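Local atomic coordinates of glucose-binding protein (Thermus thermophilus HB27, PDB entry 2B3F), a protein that binds glucose and galactose and probably delivers the sugar to a binding-protein-dependent transport system. Residues N122-L127 and A262-P267; A147-L152 and A236-M241. All blocks are in the same frame, centred on the assembly; numbering follows the deposited sequence.

Contact 1: residues N122-L127 and A262-P267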
loop_
_atom_site.group_PDB
_atom_site.type_symbol
_atom_site.label_atom_id
_atom_site.label_comp_id
_atom_site.label_asym_id
_atom_site.label_seq_id
_atom_site.Cartn_x
_atom_site.Cartn_y
_atom_site.Cartn_z
ATOM N N ASN A 122 -1.825 -6.879 -3.598
ATOM C CA ASN A 122 -2.426 -8.217 -3.661
ATOM C C ASN A 122 -1.389 -9.345 -3.718
ATOM O O ASN A 122 -1.262 -10.034 -4.758
ATOM C CB ASN A 122 -3.425 -8.305 -4.827
ATOM C CG ASN A 122 -2.781 -8.060 -6.214
ATOM O OD1 ASN A 122 -1.933 -7.181 -6.386
ATOM N ND2 ASN A 122 -3.187 -8.859 -7.194
ATOM N N VAL A 123 -0.659 -9.531 -2.612
ATOM C CA VAL A 123 0.291 -10.622 -2.507
ATOM C C VAL A 123 -0.046 -11.516 -1.320
ATOM O O VAL A 123 -0.378 -11.038 -0.224
ATOM C CB VAL A 123 1.765 -10.130 -2.386
ATOM C CG1 VAL A 123 2.727 -11.310 -2.494
ATOM C CG2 VAL A 123 2.060 -9.064 -3.473
ATOM N N MET A 124 0.060 -12.822 -1.563
ATOM C CA MET A 124 -0.128 -13.838 -0.547
ATOM C C MET A 124 1.239 -14.434 -0.232
ATOM O O MET A 124 1.952 -14.906 -1.147
ATOM C CB MET A 124 -1.081 -14.945 -1.046
ATOM C CG MET A 124 -1.305 -16.084 -0.035
ATOM S SD MET A 124 -2.434 -17.350 -0.679
ATOM C CE MET A 124 -1.546 -17.980 -2.104
ATOM N N TRP A 125 1.601 -14.403 1.049
ATOM C CA TRP A 125 2.885 -14.880 1.560
ATOM C C TRP A 125 2.702 -16.213 2.284
ATOM O O TRP A 125 1.714 -16.410 2.972
ATOM C CB TRP A 125 3.496 -13.867 2.528
ATOM C CG TRP A 125 3.472 -12.492 1.955
ATOM C CD1 TRP A 125 2.524 -11.538 2.157
ATOM C CD2 TRP A 125 4.423 -11.923 1.044
ATOM N NE1 TRP A 125 2.814 -10.413 1.430
ATOM C CE2 TRP A 125 3.977 -10.615 0.742
ATOM C CE3 TRP A 125 5.609 -12.393 0.449
ATOM C CZ2 TRP A 125 4.658 -9.779 -0.130
ATOM C CZ3 TRP A 125 6.279 -11.562 -0.407
ATOM C CH2 TRP A 125 5.811 -10.266 -0.690
ATOM N N TYR A 126 3.667 -17.106 2.115
ATOM C CA TYR A 126 3.640 -18.410 2.751
ATOM C C TYR A 126 5.068 -18.938 2.809
ATOM O O TYR A 126 5.979 -18.348 2.224
ATOM C CB TYR A 126 2.740 -19.365 1.960
ATOM C CG TYR A 126 3.169 -19.593 0.518
ATOM C CD1 TYR A 126 4.061 -20.609 0.190
ATOM C CD2 TYR A 126 2.690 -18.786 -0.519
ATOM C CE1 TYR A 126 4.464 -20.822 -1.126
ATOM C CE2 TYR A 126 3.082 -18.995 -1.830
ATOM C CZ TYR A 126 3.969 -20.013 -2.128
ATOM O OH TYR A 126 4.357 -20.215 -3.438
ATOM N N LEU A 127 5.248 -20.056 3.511
ATOM C CA LEU A 127 6.558 -20.675 3.677
ATOM C C LEU A 127 6.505 -21.991 2.931
ATOM O O LEU A 127 5.741 -22.876 3.325
ATOM C CB LEU A 127 6.822 -20.954 5.154
ATOM C CG LEU A 127 7.676 -19.972 5.958
ATOM C CD1 LEU A 127 7.289 -18.520 5.698
ATOM C CD2 LEU A 127 7.629 -20.317 7.436
ATOM N N ALA A 262 7.904 -17.563 0.334
ATOM C CA ALA A 262 7.519 -17.443 -1.059
ATOM C C ALA A 262 6.256 -16.597 -1.185
ATOM O O ALA A 262 5.700 -16.157 -0.182
ATOM C CB ALA A 262 7.320 -18.818 -1.681
ATOM N N TRP A 263 5.825 -16.372 -2.421
ATOM C CA TRP A 263 4.740 -15.452 -2.713
ATOM C C TRP A 263 3.952 -15.882 -3.937
ATOM O O TRP A 263 4.468 -16.568 -4.826
ATOM C CB TRP A 263 5.284 -14.034 -2.934
ATOM C CG TRP A 263 6.316 -13.989 -4.009
ATOM C CD1 TRP A 263 6.108 -13.737 -5.325
ATOM C CD2 TRP A 263 7.720 -14.228 -3.856
ATOM N NE1 TRP A 263 7.305 -13.788 -6.017
ATOM C CE2 TRP A 263 8.309 -14.096 -5.136
ATOM C CE3 TRP A 263 8.541 -14.515 -2.761
ATOM C CZ2 TRP A 263 9.684 -14.257 -5.345
ATOM C CZ3 TRP A 263 9.907 -14.678 -2.967
ATOM C CH2 TRP A 263 10.462 -14.550 -4.252
ATOM N N ALA A 264 2.689 -15.488 -3.970
ATOM C CA ALA A 264 1.848 -15.592 -5.155
ATOM C C ALA A 264 0.871 -14.428 -5.146
ATOM O O ALA A 264 0.655 -13.815 -4.087
ATOM C CB ALA A 264 1.087 -16.895 -5.167
ATOM N N PRO A 265 0.261 -14.127 -6.303
ATOM C CA PRO A 265 -0.825 -13.155 -6.285
ATOM C C PRO A 265 -1.921 -13.622 -5.324
ATOM O O PRO A 265 -2.053 -14.838 -5.070
ATOM C CB PRO A 265 -1.326 -13.159 -7.726
ATOM C CG PRO A 265 -0.131 -13.562 -8.530
ATOM C CD PRO A 265 0.507 -14.632 -7.667
ATOM N N SER A 266 -2.679 -12.686 -4.765
ATOM C CA SER A 266 -3.775 -13.069 -3.914
ATOM C C SER A 266 -4.671 -13.983 -4.749
ATOM O O SER A 266 -4.866 -13.742 -5.940
ATOM C CB SER A 266 -4.553 -11.850 -3.419
ATOM O OG SER A 266 -3.721 -11.015 -2.642
ATOM N N PRO A 267 -5.227 -15.029 -4.119
ATOM C CA PRO A 267 -6.121 -15.931 -4.838
ATOM C C PRO A 267 -7.129 -15.198 -5.728
ATOM O O PRO A 267 -7.762 -14.223 -5.306
ATOM C CB PRO A 267 -6.799 -16.699 -3.698
ATOM C CG PRO A 267 -5.814 -16.728 -2.625
ATOM C CD PRO A 267 -5.104 -15.407 -2.697
#
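Tyr126 lays one face of its phenol ring over the backbone carbonyl of Ala262, while CE1 meets the Ala262 methyl, CB, at 3.5 Å; CG sits between the backbone N and carbonyl carbon (chi1 60°), which folds the ring back across the neighbouring strand. On the opposite face of the sheet, the Trp125 indole carries CG1 of Val123 on one face, off-centre, and its CZ3 corner touches CB of Trp263 at 3.7 Å. Tyr329 packs against both indoles, and Trp125 NE1 bonds to Met241 O. Without the phenol ring, as with an alanine at Tyr126, the Ala262 methyl and carbonyl would probably lose their aromatic cover. On the same face as Tyr126, Met124 runs out extended to SD, which meets Pro267 CD at 3.9 Å. Met124 and Ala264 exchange two backbone hydrogen bonds, that from Met124 N to Ala264 O being 2.8 Å and nearly straight (174°). Tyr126 and Ala262 form a second such pair, and Ser266 N closes the end on Asn122 O at 3.0 Å. This is antiparallel pairing, with 262-265 as the outermost strand of a four-stranded mixed sheet in a solute-binding protein of the periplasmic-binding fold.

Contact 2: residues A147-L152 and A236-M241. Unlike the reference sequence in segment 236-241: Ile240 (reference Val).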
loop_
_atom_site.group_PDB
_atom_site.type_symbol
_atom_site.label_atom_id
_atom_site.label_comp_id
_atom_site.label_asym_id
_atom_site.label_seq_id
_atom_site.Cartn_x
_atom_site.Cartn_y
_atom_site.Cartn_z
ATOM N N ALA A 147 -10.994 -24.328 0.917
ATOM C CA ALA A 147 -10.830 -25.795 1.038
ATOM C C ALA A 147 -9.508 -26.195 1.692
ATOM O O ALA A 147 -9.470 -27.060 2.573
ATOM C CB ALA A 147 -10.976 -26.460 -0.337
ATOM N N THR A 148 -8.415 -25.560 1.273
ATOM C CA THR A 148 -7.113 -25.810 1.889
ATOM C C THR A 148 -7.093 -25.423 3.368
ATOM O O THR A 148 -6.542 -26.135 4.198
ATOM C CB THR A 148 -5.975 -25.092 1.111
ATOM O OG1 THR A 148 -5.855 -25.677 -0.195
ATOM C CG2 THR A 148 -4.643 -25.204 1.846
ATOM N N CYS A 149 -7.692 -24.288 3.705
ATOM C CA CYS A 149 -7.755 -23.877 5.102
ATOM C C CYS A 149 -8.547 -24.872 5.967
ATOM O O CYS A 149 -8.195 -25.109 7.116
ATOM C CB CYS A 149 -8.361 -22.466 5.221
ATOM S SG CYS A 149 -7.202 -21.161 4.751
ATOM N N GLN A 150 -9.615 -25.437 5.407
ATOM C CA GLN A 150 -10.401 -26.466 6.112
ATOM C C GLN A 150 -9.540 -27.719 6.369
ATOM O O GLN A 150 -9.447 -28.213 7.497
ATOM C CB GLN A 150 -11.651 -26.816 5.310
ATOM C CG GLN A 150 -12.688 -27.632 6.088
ATOM C CD GLN A 150 -13.420 -26.799 7.137
ATOM O OE1 GLN A 150 -12.830 -26.368 8.138
ATOM N NE2 GLN A 150 -14.721 -26.580 6.918
ATOM N N THR A 151 -8.874 -28.191 5.320
ATOM C CA THR A 151 -7.864 -29.250 5.450
ATOM C C THR A 151 -6.859 -28.941 6.562
ATOM O O THR A 151 -6.524 -29.817 7.365
ATOM C CB THR A 151 -7.104 -29.456 4.122
ATOM O OG1 THR A 151 -8.027 -29.834 3.102
ATOM C CG2 THR A 151 -6.034 -30.537 4.247
ATOM N N LEU A 152 -6.377 -27.692 6.617
ATOM C CA LEU A 152 -5.358 -27.316 7.597
ATOM C C LEU A 152 -5.918 -27.291 9.013
ATOM O O LEU A 152 -5.222 -27.659 9.962
ATOM C CB LEU A 152 -4.723 -25.954 7.245
ATOM C CG LEU A 152 -3.794 -25.956 6.034
ATOM C CD1 LEU A 152 -3.567 -24.527 5.516
ATOM C CD2 LEU A 152 -2.463 -26.625 6.380
ATOM N N ALA A 236 0.328 -19.767 11.212
ATOM C CA ALA A 236 -0.588 -19.538 10.104
ATOM C C ALA A 236 0.104 -20.054 8.853
ATOM O O ALA A 236 1.317 -20.183 8.857
ATOM C CB ALA A 236 -0.875 -18.045 9.978
ATOM N N ALA A 237 -0.662 -20.337 7.805
ATOM C CA ALA A 237 -0.131 -20.788 6.524
ATOM C C ALA A 237 0.058 -19.627 5.527
ATOM O O ALA A 237 0.986 -19.644 4.696
ATOM C CB ALA A 237 -1.060 -21.846 5.926
ATOM N N PHE A 238 -0.840 -18.641 5.616
ATOM C CA PHE A 238 -0.930 -17.574 4.631
ATOM C C PHE A 238 -1.124 -16.210 5.284
ATOM O O PHE A 238 -1.664 -16.099 6.378
ATOM C CB PHE A 238 -2.105 -17.816 3.694
ATOM C CG PHE A 238 -2.182 -19.222 3.153
ATOM C CD1 PHE A 238 -1.216 -19.696 2.274
ATOM C CD2 PHE A 238 -3.226 -20.068 3.523
ATOM C CE1 PHE A 238 -1.295 -20.998 1.766
ATOM C CE2 PHE A 238 -3.301 -21.361 3.034
ATOM C CZ PHE A 238 -2.341 -21.824 2.155
ATOM N N ASN A 239 -0.705 -15.171 4.557
ATOM C CA ASN A 239 -1.034 -13.782 4.930
ATOM C C ASN A 239 -1.211 -12.985 3.642
ATOM O O ASN A 239 -0.433 -13.157 2.724
ATOM C CB ASN A 239 0.074 -13.177 5.779
ATOM C CG ASN A 239 -0.271 -11.791 6.309
ATOM O OD1 ASN A 239 -1.347 -11.577 6.922
ATOM N ND2 ASN A 239 0.650 -10.855 6.129
ATOM N N ILE A 240 -2.237 -12.136 3.585
ATOM C CA ILE A 240 -2.449 -11.260 2.409
ATOM C C ILE A 240 -1.960 -9.870 2.809
ATOM O O ILE A 240 -2.542 -9.241 3.680
ATOM C CB ILE A 240 -3.938 -11.193 1.989
ATOM C CG1 ILE A 240 -4.517 -12.594 1.673
ATOM C CG2 ILE A 240 -4.125 -10.254 0.797
ATOM C CD1 ILE A 240 -3.779 -13.386 0.632
ATOM N N MET A 241 -0.889 -9.368 2.187
ATOM C CA MET A 241 -0.332 -8.091 2.610
ATOM C C MET A 241 0.548 -7.514 1.490
ATOM O O MET A 241 1.074 -8.268 0.658
ATOM C CB MET A 241 0.478 -8.305 3.889
ATOM C CG MET A 241 1.096 -7.079 4.541
ATOM S SD MET A 241 -0.052 -5.713 4.723
ATOM C CE MET A 241 -1.451 -6.419 5.605
#
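Leu152, Cys149 and Thr148 of the helix meet the ring of Phe238 and the methyl of Ala237 through apolar contacts. The shortest is between methyls: Leu152 CD1 lies 3.7 Å from Ala237 CB. The same CD1 also approaches Phe238 CE2 obliquely, at 4.0 Å, and thus touches both Ala237 and Phe238. Thr148 and Cys149 come to the rim of the ring, close to its plane. Thr148 CG2 is 4.1 Å from Phe238 CZ, the two side chains crossing at about a right angle, and Cys149 SG stands 5.4 Å from the ring centroid, an edge-on sulfur-aromatic contact.

Thr148 offers its methyl because CG2 is anti to the backbone N, while OG1 turns back along the helix to bond with Lys144 O. On the strand side, Ala237 CB flanks one face of the Phe238 ring, offset toward the rim. Farther out, Pro139, Met124 and Tyr126 also pack on Phe238, and Pro160 touches Cys149. Backbone hydrogen bonds join Phe238 to Pro160 and Ala162, fixing the strand from which the ring projects. Within the helix, Ala147 O accepts both Thr151 N and Thr151 OG1, from opposite faces of its carbonyl plane; the OG1 bond measures 3.2 Å.

The axes of the helix and strand segments come no closer than 12.5 Å, a separation bridged mainly by the phenylalanine ring and the leucine side chain. The arrangement is characteristic of alpha/beta packing, with helix 142-154 covering a sheet through an apolar layer, here away from the sugar site.

Overall arrangement
Contacts 1 and 2 are both buried and meet in one four-stranded sheet, where 123-126 and 238-240 are neighbours. Contact 1 is strand against strand, held by backbone hydrogen bonds with side chains packed on both faces; contact 2 is helix against sheet, with no hydrogen bond across it and a much smaller buried surface, 140 against 545 Å². Contact 1 lies closer to the centre of the chain, with Trp125 about 11 Å from the bound galactose between side chain and sugar, whereas contact 2 is farther out. Their centres are 11 Å apart, and they join directly where Trp125 N meets Asn239 O and Met124 packs on Ile240.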